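PDB 2O8I: hypothetical protein Atu2327 from Agrobacterium tumefaciens, which probably decarboxylates 2-oxo-4-hydroxy-4-carboxy-5-ureidoimidazoline (OHCU) to allantoin in urate breakdown. Local coordinates for residues A[12-16]-A[44-48]; A[20-24]-A[51-55]; A[37-41]-A[151-155]. All blocks are in the same frame, centred on the assembly; numbering follows the deposited sequence.

Contact 1 of 3, residues A[12-16]-A[44-48]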
ATOM      1  N   GLY A  12      13.327   2.919   1.310  1.00 29.67           N
ATOM      2  CA  GLY A  12      12.560   4.120   1.002  1.00 31.44           C
ATOM      3  C   GLY A  12      11.066   4.068   1.330  1.00 33.33           C
ATOM      4  O   GLY A  12      10.496   5.099   1.677  1.00 33.46           O
ATOM      5  N   GLY A  13      10.443   2.875   1.216  1.00 34.15           N
ATOM      6  CA  GLY A  13       9.027   2.685   1.468  1.00 34.01           C
ATOM      7  C   GLY A  13       8.664   2.301   2.895  1.00 34.90           C
ATOM      8  O   GLY A  13       7.487   2.128   3.210  1.00 35.79           O
ATOM      9  N   VAL A  14       9.636   2.113   3.768  1.00 34.35           N
ATOM     10  CA  VAL A  14       9.311   1.602   5.096  1.00 35.18           C
ATOM     11  C   VAL A  14       8.449   2.645   5.834  1.00 36.04           C
ATOM     12  O   VAL A  14       7.542   2.315   6.600  1.00 37.41           O
ATOM     13  CB  VAL A  14      10.620   1.222   5.898  1.00 35.30           C
ATOM     14  CG1 VAL A  14      10.351   1.049   7.394  1.00 32.89           C
ATOM     15  CG2 VAL A  14      11.255  -0.024   5.307  1.00 33.63           C
ATOM     16  N   PHE A  15       8.780   3.905   5.631  1.00 36.37           N
ATOM     17  CA  PHE A  15       7.896   4.996   5.948  1.00 36.25           C
ATOM     18  C   PHE A  15       7.305   5.306   4.591  1.00 36.46           C
ATOM     19  O   PHE A  15       7.985   5.748   3.670  1.00 36.34           O
ATOM     20  CB  PHE A  15       8.677   6.196   6.543  1.00 36.61           C
ATOM     21  CG  PHE A  15       9.175   5.947   7.939  1.00 34.84           C
ATOM     22  CD1 PHE A  15      10.280   5.150   8.169  1.00 37.46           C
ATOM     23  CD2 PHE A  15       8.517   6.448   9.017  1.00 36.13           C
ATOM     24  CE1 PHE A  15      10.753   4.878   9.485  1.00 35.11           C
ATOM     25  CE2 PHE A  15       8.955   6.189  10.322  1.00 37.38           C
ATOM     26  CZ  PHE A  15      10.089   5.400  10.544  1.00 38.38           C
ATOM     27  N   GLU A  16       6.023   5.030   4.474  1.00 36.98           N
ATOM     28  CA  GLU A  16       5.339   5.053   3.227  1.00 37.53           C
ATOM     29  C   GLU A  16       5.535   6.368   2.474  1.00 37.81           C
ATOM     30  O   GLU A  16       5.447   7.420   3.071  1.00 37.82           O
ATOM     31  CB  GLU A  16       3.865   4.777   3.493  1.00 37.56           C
ATOM     32  CG  GLU A  16       3.162   4.380   2.249  1.00 39.08           C
ATOM     33  CD  GLU A  16       3.108   2.892   2.087  1.00 39.98           C
ATOM     34  OE1 GLU A  16       3.385   2.172   3.043  1.00 41.84           O
ATOM     35  OE2 GLU A  16       2.747   2.438   1.021  1.00 41.88           O
ATOM     36  N   LEU A  44      16.386   4.470  10.820  1.00 36.02           N
ATOM     37  CA  LEU A  44      15.252   5.137  10.183  1.00 36.36           C
ATOM     38  C   LEU A  44      14.416   5.972  11.175  1.00 37.11           C
ATOM     39  O   LEU A  44      14.106   7.145  10.878  1.00 38.01           O
ATOM     40  CB  LEU A  44      14.397   4.132   9.405  1.00 35.68           C
ATOM     41  CG  LEU A  44      15.118   3.399   8.259  1.00 36.01           C
ATOM     42  CD1 LEU A  44      14.138   2.486   7.527  1.00 33.97           C
ATOM     43  CD2 LEU A  44      15.821   4.354   7.243  1.00 32.70           C
ATOM     44  N   CYS A  45      14.086   5.415  12.348  1.00 36.93           N
ATOM     45  CA  CYS A  45      13.401   6.200  13.380  1.00 37.43           C
ATOM     46  C   CYS A  45      14.184   7.447  13.758  1.00 38.22           C
ATOM     47  O   CYS A  45      13.595   8.526  13.944  1.00 39.42           O
ATOM     48  CB  CYS A  45      13.077   5.368  14.614  1.00 36.54           C
ATOM     49  SG  CYS A  45      11.819   4.149  14.220  1.00 39.62           S
ATOM     50  N   ALA A  46      15.506   7.317  13.860  1.00 38.43           N
ATOM     51  CA  ALA A  46      16.340   8.455  14.173  1.00 38.82           C
ATOM     52  C   ALA A  46      16.075   9.610  13.224  1.00 39.07           C
ATOM     53  O   ALA A  46      15.899  10.742  13.676  1.00 39.95           O
ATOM     54  CB  ALA A  46      17.818   8.089  14.186  1.00 38.75           C
ATOM     55  N   GLN A  47      16.026   9.350  11.925  1.00 39.24           N
ATOM     56  CA  GLN A  47      15.712  10.425  10.995  1.00 39.82           C
ATOM     57  C   GLN A  47      14.263  10.915  11.126  1.00 40.93           C
ATOM     58  O   GLN A  47      13.978  12.103  10.898  1.00 41.92           O
ATOM     59  CB  GLN A  47      15.969  10.013   9.557  1.00 38.92           C
ATOM     60  CG  GLN A  47      17.355   9.592   9.243  1.00 40.16           C
ATOM     61  CD  GLN A  47      18.390  10.632   9.635  1.00 41.31           C
ATOM     62  OE1 GLN A  47      19.424  10.282  10.173  1.00 40.08           O
ATOM     63  NE2 GLN A  47      18.112  11.912   9.367  1.00 41.61           N
ATOM     64  N   PHE A  48      13.346  10.012  11.449  1.00 41.39           N
ATOM     65  CA  PHE A  48      11.946  10.379  11.539  1.00 42.57           C
ATOM     66  C   PHE A  48      11.776  11.296  12.734  1.00 43.73           C
ATOM     67  O   PHE A  48      10.971  12.237  12.706  1.00 44.01           O
ATOM     68  CB  PHE A  48      11.113   9.115  11.739  1.00 42.34           C
ATOM     69  CG  PHE A  48       9.638   9.349  11.927  1.00 41.57           C
ATOM     70  CD1 PHE A  48       8.910  10.113  11.030  1.00 42.04           C
ATOM     71  CD2 PHE A  48       8.966   8.746  12.982  1.00 40.90           C
ATOM     72  CE1 PHE A  48       7.532  10.281  11.192  1.00 41.62           C
ATOM     73  CE2 PHE A  48       7.588   8.907  13.156  1.00 40.36           C
ATOM     74  CZ  PHE A  48       6.870   9.672  12.263  1.00 40.61           C
TER

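Contact 2 of 3, residues A[20-24]-A[51-55]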
ATOM      1  N   PHE A  20      12.818  10.311   1.648  1.00 39.02           N
ATOM      2  CA  PHE A  20      13.777  11.225   2.321  1.00 38.11           C
ATOM      3  C   PHE A  20      14.273  10.658   3.652  1.00 37.92           C
ATOM      4  O   PHE A  20      15.430  10.907   4.037  1.00 38.56           O
ATOM      5  CB  PHE A  20      13.214  12.640   2.497  1.00 38.25           C
ATOM      6  CG  PHE A  20      12.271  12.781   3.668  1.00 39.13           C
ATOM      7  CD1 PHE A  20      10.907  12.466   3.536  1.00 41.20           C
ATOM      8  CD2 PHE A  20      12.735  13.204   4.896  1.00 37.99           C
ATOM      9  CE1 PHE A  20      10.019  12.579   4.653  1.00 40.56           C
ATOM     10  CE2 PHE A  20      11.875  13.303   5.999  1.00 39.31           C
ATOM     11  CZ  PHE A  20      10.525  12.988   5.883  1.00 38.44           C
ATOM     12  N   ILE A  21      13.421   9.907   4.363  1.00 37.56           N
ATOM     13  CA  ILE A  21      13.841   9.221   5.608  1.00 37.33           C
ATOM     14  C   ILE A  21      15.062   8.344   5.320  1.00 38.31           C
ATOM     15  O   ILE A  21      16.065   8.401   6.056  1.00 38.38           O
ATOM     16  CB  ILE A  21      12.715   8.377   6.251  1.00 37.08           C
ATOM     17  CG1 ILE A  21      11.553   9.263   6.687  1.00 36.84           C
ATOM     18  CG2 ILE A  21      13.200   7.625   7.474  1.00 35.68           C
ATOM     19  CD1 ILE A  21      11.870  10.116   7.889  1.00 39.56           C
ATOM     20  N   ALA A  22      14.998   7.586   4.215  1.00 38.79           N
ATOM     21  CA  ALA A  22      16.033   6.626   3.861  1.00 38.78           C
ATOM     22  C   ALA A  22      17.249   7.336   3.300  1.00 39.57           C
ATOM     23  O   ALA A  22      18.354   6.894   3.577  1.00 40.89           O
ATOM     24  CB  ALA A  22      15.503   5.588   2.881  1.00 37.62           C
ATOM     25  N   GLU A  23      17.059   8.404   2.513  1.00 39.78           N
ATOM     26  CA  GLU A  23      18.169   9.229   1.985  1.00 40.68           C
ATOM     27  C   GLU A  23      19.024   9.768   3.144  1.00 40.35           C
ATOM     28  O   GLU A  23      20.247   9.588   3.172  1.00 41.60           O
ATOM     29  CB  GLU A  23      17.659  10.461   1.241  1.00 41.74           C
ATOM     30  CG  GLU A  23      16.658  10.255   0.141  1.00 44.43           C
ATOM     31  CD  GLU A  23      17.328  10.144  -1.195  1.00 52.98           C
ATOM     32  OE1 GLU A  23      18.576  10.400  -1.256  1.00 56.54           O
ATOM     33  OE2 GLU A  23      16.625   9.791  -2.193  1.00 56.90           O
ATOM     34  N   ARG A  24      18.388  10.426   4.105  1.00 39.01           N
ATOM     35  CA  ARG A  24      19.122  10.989   5.222  1.00 38.18           C
ATOM     36  C   ARG A  24      19.770   9.921   6.053  1.00 37.92           C
ATOM     37  O   ARG A  24      20.919  10.096   6.487  1.00 39.58           O
ATOM     38  CB  ARG A  24      18.221  11.811   6.109  1.00 38.20           C
ATOM     39  CG  ARG A  24      17.690  13.017   5.405  1.00 38.14           C
ATOM     40  CD  ARG A  24      16.844  13.830   6.353  1.00 38.72           C
ATOM     41  NE  ARG A  24      16.203  14.872   5.577  1.00 38.16           N
ATOM     42  CZ  ARG A  24      15.171  15.588   6.001  1.00 37.14           C
ATOM     43  NH1 ARG A  24      14.640  15.341   7.200  1.00 35.16           N
ATOM     44  NH2 ARG A  24      14.661  16.528   5.197  1.00 32.75           N
ATOM     45  N   ALA A  51      13.263  14.990  11.986  1.00 46.04           N
ATOM     46  CA  ALA A  51      12.645  15.683  10.862  1.00 45.88           C
ATOM     47  C   ALA A  51      11.785  16.811  11.420  1.00 45.91           C
ATOM     48  O   ALA A  51      11.420  16.773  12.586  1.00 46.15           O
ATOM     49  CB  ALA A  51      11.797  14.704  10.084  1.00 45.59           C
ATOM     50  N   SER A  52      11.465  17.812  10.609  1.00 46.00           N
ATOM     51  CA  SER A  52      10.713  18.967  11.097  1.00 46.32           C
ATOM     52  C   SER A  52       9.323  18.459  11.477  1.00 47.02           C
ATOM     53  O   SER A  52       8.947  17.361  11.053  1.00 46.87           O
ATOM     54  CB  SER A  52      10.653  20.059  10.013  1.00 46.15           C
ATOM     55  OG  SER A  52       9.910  19.643   8.860  1.00 45.96           O
ATOM     56  N   GLU A  53       8.561  19.212  12.281  1.00 47.69           N
ATOM     57  CA  GLU A  53       7.149  18.813  12.513  1.00 47.77           C
ATOM     58  C   GLU A  53       6.323  18.772  11.209  1.00 46.87           C
ATOM     59  O   GLU A  53       5.505  17.872  11.043  1.00 46.97           O
ATOM     60  CB  GLU A  53       6.442  19.636  13.616  1.00 48.30           C
ATOM     61  CG  GLU A  53       6.900  19.385  15.110  1.00 51.58           C
ATOM     62  CD  GLU A  53       7.003  17.891  15.527  1.00 54.51           C
ATOM     63  OE1 GLU A  53       6.165  17.391  16.320  1.00 52.81           O
ATOM     64  OE2 GLU A  53       7.952  17.221  15.072  1.00 56.92           O
ATOM     65  N   ALA A  54       6.548  19.708  10.281  1.00 45.74           N
ATOM     66  CA  ALA A  54       5.892  19.635   8.962  1.00 44.94           C
ATOM     67  C   ALA A  54       6.191  18.297   8.265  1.00 44.57           C
ATOM     68  O   ALA A  54       5.293  17.667   7.710  1.00 43.80           O
ATOM     69  CB  ALA A  54       6.311  20.808   8.053  1.00 44.16           C
ATOM     70  N   GLU A  55       7.460  17.882   8.300  1.00 44.08           N
ATOM     71  CA  GLU A  55       7.876  16.665   7.610  1.00 44.08           C
ATOM     72  C   GLU A  55       7.227  15.432   8.227  1.00 43.22           C
ATOM     73  O   GLU A  55       6.690  14.591   7.499  1.00 43.69           O
ATOM     74  CB  GLU A  55       9.409  16.548   7.555  1.00 43.90           C
ATOM     75  CG  GLU A  55      10.081  17.578   6.616  1.00 43.89           C
ATOM     76  CD  GLU A  55      11.621  17.601   6.755  1.00 45.38           C
ATOM     77  OE1 GLU A  55      12.138  17.279   7.869  1.00 45.96           O
ATOM     78  OE2 GLU A  55      12.310  17.937   5.748  1.00 43.74           O
TER

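Contact 3 of 3, residues A[37-41]-A[151-155]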
ATOM      1  N   ALA A  37      16.525  -5.863  11.321  1.00 25.94           N
ATOM      2  CA  ALA A  37      15.418  -4.993  11.613  1.00 27.30           C
ATOM      3  C   ALA A  37      15.762  -4.037  12.743  1.00 28.92           C
ATOM      4  O   ALA A  37      15.488  -2.876  12.591  1.00 30.38           O
ATOM      5  CB  ALA A  37      14.183  -5.786  11.942  1.00 27.66           C
ATOM      6  N   LYS A  38      16.378  -4.490  13.849  1.00 30.28           N
ATOM      7  CA  LYS A  38      16.756  -3.586  14.958  1.00 32.30           C
ATOM      8  C   LYS A  38      17.630  -2.434  14.509  1.00 31.07           C
ATOM      9  O   LYS A  38      17.283  -1.262  14.744  1.00 30.93           O
ATOM     10  CB  LYS A  38      17.451  -4.330  16.091  1.00 32.40           C
ATOM     11  CG  LYS A  38      16.456  -4.847  17.156  1.00 37.41           C
ATOM     12  CD  LYS A  38      17.194  -5.396  18.462  1.00 38.30           C
ATOM     13  CE  LYS A  38      17.815  -4.240  19.396  1.00 44.48           C
ATOM     14  NZ  LYS A  38      19.258  -3.864  19.049  1.00 45.10           N
ATOM     15  N   ALA A  39      18.746  -2.762  13.846  1.00 30.19           N
ATOM     16  CA  ALA A  39      19.679  -1.748  13.357  1.00 29.80           C
ATOM     17  C   ALA A  39      18.992  -0.789  12.397  1.00 30.12           C
ATOM     18  O   ALA A  39      18.948   0.395  12.654  1.00 30.99           O
ATOM     19  CB  ALA A  39      20.904  -2.375  12.715  1.00 29.19           C
ATOM     20  N   VAL A  40      18.401  -1.289  11.315  1.00 30.60           N
ATOM     21  CA  VAL A  40      17.850  -0.391  10.288  1.00 30.11           C
ATOM     22  C   VAL A  40      16.680   0.436  10.854  1.00 31.90           C
ATOM     23  O   VAL A  40      16.526   1.629  10.524  1.00 32.88           O
ATOM     24  CB  VAL A  40      17.420  -1.154   9.013  1.00 29.67           C
ATOM     25  CG1 VAL A  40      16.800  -0.223   8.019  1.00 26.91           C
ATOM     26  CG2 VAL A  40      18.593  -1.892   8.389  1.00 25.79           C
ATOM     27  N   HIS A  41      15.864  -0.175  11.709  1.00 32.21           N
ATOM     28  CA  HIS A  41      14.763   0.548  12.326  1.00 33.14           C
ATOM     29  C   HIS A  41      15.257   1.680  13.221  1.00 33.82           C
ATOM     30  O   HIS A  41      14.676   2.769  13.187  1.00 33.73           O
ATOM     31  CB  HIS A  41      13.914  -0.402  13.149  1.00 33.52           C
ATOM     32  CG  HIS A  41      12.707   0.233  13.767  1.00 36.59           C
ATOM     33  ND1 HIS A  41      12.687   0.673  15.079  1.00 38.31           N
ATOM     34  CD2 HIS A  41      11.461   0.446  13.276  1.00 35.15           C
ATOM     35  CE1 HIS A  41      11.484   1.144  15.364  1.00 37.10           C
ATOM     36  NE2 HIS A  41      10.724   1.020  14.286  1.00 38.44           N
ATOM     37  N   GLU A 151       5.951   4.213  13.658  1.00 41.93           N
ATOM     38  CA  GLU A 151       7.227   3.645  13.964  1.00 43.44           C
ATOM     39  C   GLU A 151       7.379   2.142  14.252  1.00 43.61           C
ATOM     40  O   GLU A 151       8.203   1.481  13.614  1.00 44.97           O
ATOM     41  CB  GLU A 151       7.866   4.366  15.176  1.00 42.02           C
ATOM     42  CG  GLU A 151       8.368   5.777  14.926  1.00 44.33           C
ATOM     43  CD  GLU A 151       9.151   6.387  16.127  1.00 45.85           C
ATOM     44  OE1 GLU A 151       9.300   5.731  17.207  1.00 48.50           O
ATOM     45  OE2 GLU A 151       9.616   7.551  15.991  1.00 49.41           O
ATOM     46  N   LYS A 152       6.616   1.543  15.156  1.00 42.96           N
ATOM     47  CA  LYS A 152       5.659   0.530  14.955  1.00 41.64           C
ATOM     48  C   LYS A 152       5.475  -0.229  13.688  1.00 41.16           C
ATOM     49  O   LYS A 152       5.930  -1.369  13.595  1.00 41.63           O
ATOM     50  CB  LYS A 152       4.508   0.516  15.922  1.00 43.03           C
ATOM     51  CG  LYS A 152       4.718  -0.555  16.963  1.00 44.94           C
ATOM     52  CD  LYS A 152       3.394  -1.324  17.285  1.00 50.13           C
ATOM     53  CE  LYS A 152       3.544  -2.389  18.450  1.00 49.28           C
ATOM     54  NZ  LYS A 152       2.233  -3.063  18.803  1.00 49.31           N
ATOM     55  N   ILE A 153       4.794   0.371  12.731  1.00 38.98           N
ATOM     56  CA  ILE A 153       4.619  -0.244  11.466  1.00 36.26           C
ATOM     57  C   ILE A 153       5.996  -0.423  10.765  1.00 35.19           C
ATOM     58  O   ILE A 153       6.274  -1.482  10.164  1.00 34.05           O
ATOM     59  CB  ILE A 153       3.618   0.565  10.696  1.00 35.83           C
ATOM     60  CG1 ILE A 153       2.247   0.359  11.380  1.00 37.01           C
ATOM     61  CG2 ILE A 153       3.634   0.138   9.244  1.00 32.75           C
ATOM     62  CD1 ILE A 153       1.199   1.474  11.180  1.00 35.65           C
ATOM     63  N   ALA A 154       6.864   0.580  10.908  1.00 33.30           N
ATOM     64  CA  ALA A 154       8.204   0.515  10.328  1.00 32.51           C
ATOM     65  C   ALA A 154       8.898  -0.737  10.840  1.00 31.69           C
ATOM     66  O   ALA A 154       9.492  -1.514  10.047  1.00 31.09           O
ATOM     67  CB  ALA A 154       9.053   1.809  10.643  1.00 32.57           C
ATOM     68  N   TRP A 155       8.774  -0.960  12.143  1.00 30.04           N
ATOM     69  CA  TRP A 155       9.389  -2.115  12.745  1.00 30.16           C
ATOM     70  C   TRP A 155       8.832  -3.393  12.153  1.00 30.41           C
ATOM     71  O   TRP A 155       9.587  -4.308  11.762  1.00 31.07           O
ATOM     72  CB  TRP A 155       9.231  -2.117  14.285  1.00 30.48           C
ATOM     73  CG  TRP A 155       9.494  -3.467  14.864  1.00 28.31           C
ATOM     74  CD1 TRP A 155       8.568  -4.376  15.280  1.00 28.53           C
ATOM     75  CD2 TRP A 155      10.755  -4.084  15.011  1.00 27.08           C
ATOM     76  NE1 TRP A 155       9.182  -5.525  15.714  1.00 26.91           N
ATOM     77  CE2 TRP A 155      10.531  -5.373  15.557  1.00 27.82           C
ATOM     78  CE3 TRP A 155      12.064  -3.664  14.771  1.00 28.46           C
ATOM     79  CZ2 TRP A 155      11.567  -6.255  15.858  1.00 28.77           C
ATOM     80  CZ3 TRP A 155      13.098  -4.539  15.056  1.00 29.31           C
ATOM     81  CH2 TRP A 155      12.842  -5.829  15.596  1.00 29.38           C
TER

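Contact 1 of 3, residues A[12-16]-A[44-48]
Phe15 keeps CG beside its own backbone N (chi1 -72°), whereas Phe48 turns CG anti to N (chi1 177°), and these two settings bring the two phenyl rings together. The contact belongs to the all-helical OHCU decarboxylase fold: the loop between helices 4-11 and 19-27 plugs a hydrophobic side chain against helix 37-50. Leu44, Cys45 and Phe48 share one face of that helix, and Phe15 reaches all three. Phe15 CE1 rests 3.7 Å from Leu44 CB, the two side chains running antiparallel alongside one another. Cys45 SG lies near the ring plane, at the edge, 4.3 Å from Phe15 CZ. The ring planes of Phe15 and Phe48 are inclined by 43°, an oblique pairing. A broad, flat, apolar ring suits the loop because one side chain can touch Leu44, Cys45 and Phe48 together, and every touching residue is buried and apolar. Val59 of helix 53-62 and Ala154 of helix 139-161 also touch Phe15, making its ring a shared core element between helices. Val14 adds a smaller contact, its CG1 4.1 Å from Leu44 CD1. Phe15 CE2 stands over one face of the Phe48 ring, displaced toward the rim and 3.6 Å from Phe48 CG.

Contact 2 of 3, residues A[20-24]-A[51-55]
Electrostatics come first: Arg24 of helix 19-27 and Glu55 in the first turn of helix 53-62 form a two-pronged salt bridge. Arg24 NH1 donates to Glu55 OE1 at 3.2 Å and Arg24 NH2 to Glu55 OE2 at 2.8 Å, both nearly straight and both close to the guanidinium plane. The Glu55 carboxylate is turned 43° against the Arg24 guanidinium, so OE2 is approached on its syn side but tilted out of plane, and OE1 from above. An arginine extended from CG to NE has the length to present this end-on grip.

Capping bonds form the second group. Ser52 is the N-cap, and with Glu55 it makes a capping box: Glu55 N donates to Ser52 OG at 3.1 Å, and Ser52 N returns a bond to Glu55 OE1 at 2.9 Å.

Packing is the third. Phe20 CZ approaches Glu55 CB at 4.1 Å, Ala51 CB sits at the phenyl edge, and Phe20 supports its own helix's arginine, CD2 lying over the guanidinium face.

OE1 thus accepts from Arg24 NH1 and Ser52 N on opposite faces of its carboxylate. The two donors fix the group's rotation, and the arginine probably favours the ionised carboxylate; one glutamate both completes its own helix's capping box and ties that helix to helix 19-27.

Contact 3 of 3, residues A[37-41]-A[151-155]
His41 lays one face of its imidazole against Trp155, whose CB covers that face and whose indole points an edge at it. This is a T-shaped (edge-to-face) pair in the helical bundle of the OHCU decarboxylase fold, the planes of His41 and Trp155 standing at 86°. It joins the start of helix 37-50 to helix 139-161, whose short segments here run roughly antiparallel, at 140°, with axes 10.7 Å apart. Both side chains set CG anti to the backbone N (chi1 -177° in His41), which carries each ring toward the other helix.

The indole continues past the histidine to the first turn of helix 37-50. Trp155 CZ3 comes 3.5 Å from Ala37 CB, where a methyl group is small enough to lie against so broad a ring, and Lys38 CG lies 4.0 Å from Trp155 CZ3. Ala154 CB, 3.8 Å from His41 CD2, is likewise small enough to let the imidazole approach the backbone.

The far end of the imidazole is polar: NE2 donates to Glu151 O, which also takes the helical bond from Trp155 N on the opposite face of its carbonyl plane. Glu151's own carboxylate is engaged by Arg49. The bond from His41 NE2 to Glu151 O, 2.6 Å, leaves in the imidazole plane but meets the oxygen from well above the carbonyl plane.

Helix 37-50 organises the group: contact 3 uses its first turn, contact 1 its later part, and segment 51-55 of contact 2 follows just past its end, leading into helix 53-62. Contact 1 sits between the others, its centre about 8 Å from each, while the centres of contacts 2 and 3 are about 16 Å apart and their nearest atoms about 8 Å. Ala154 joins contact 3 to contact 1, its CB 3.6 Å from Val14 CG1. Toward contact 2 one link is Ile21, whose CD1 packs 3.7 Å from Phe48 CA. The apolar middle therefore passes into polar anchoring on both flanks, a salt bridge in contact 2 and a histidine-to-carbonyl bond in contact 3.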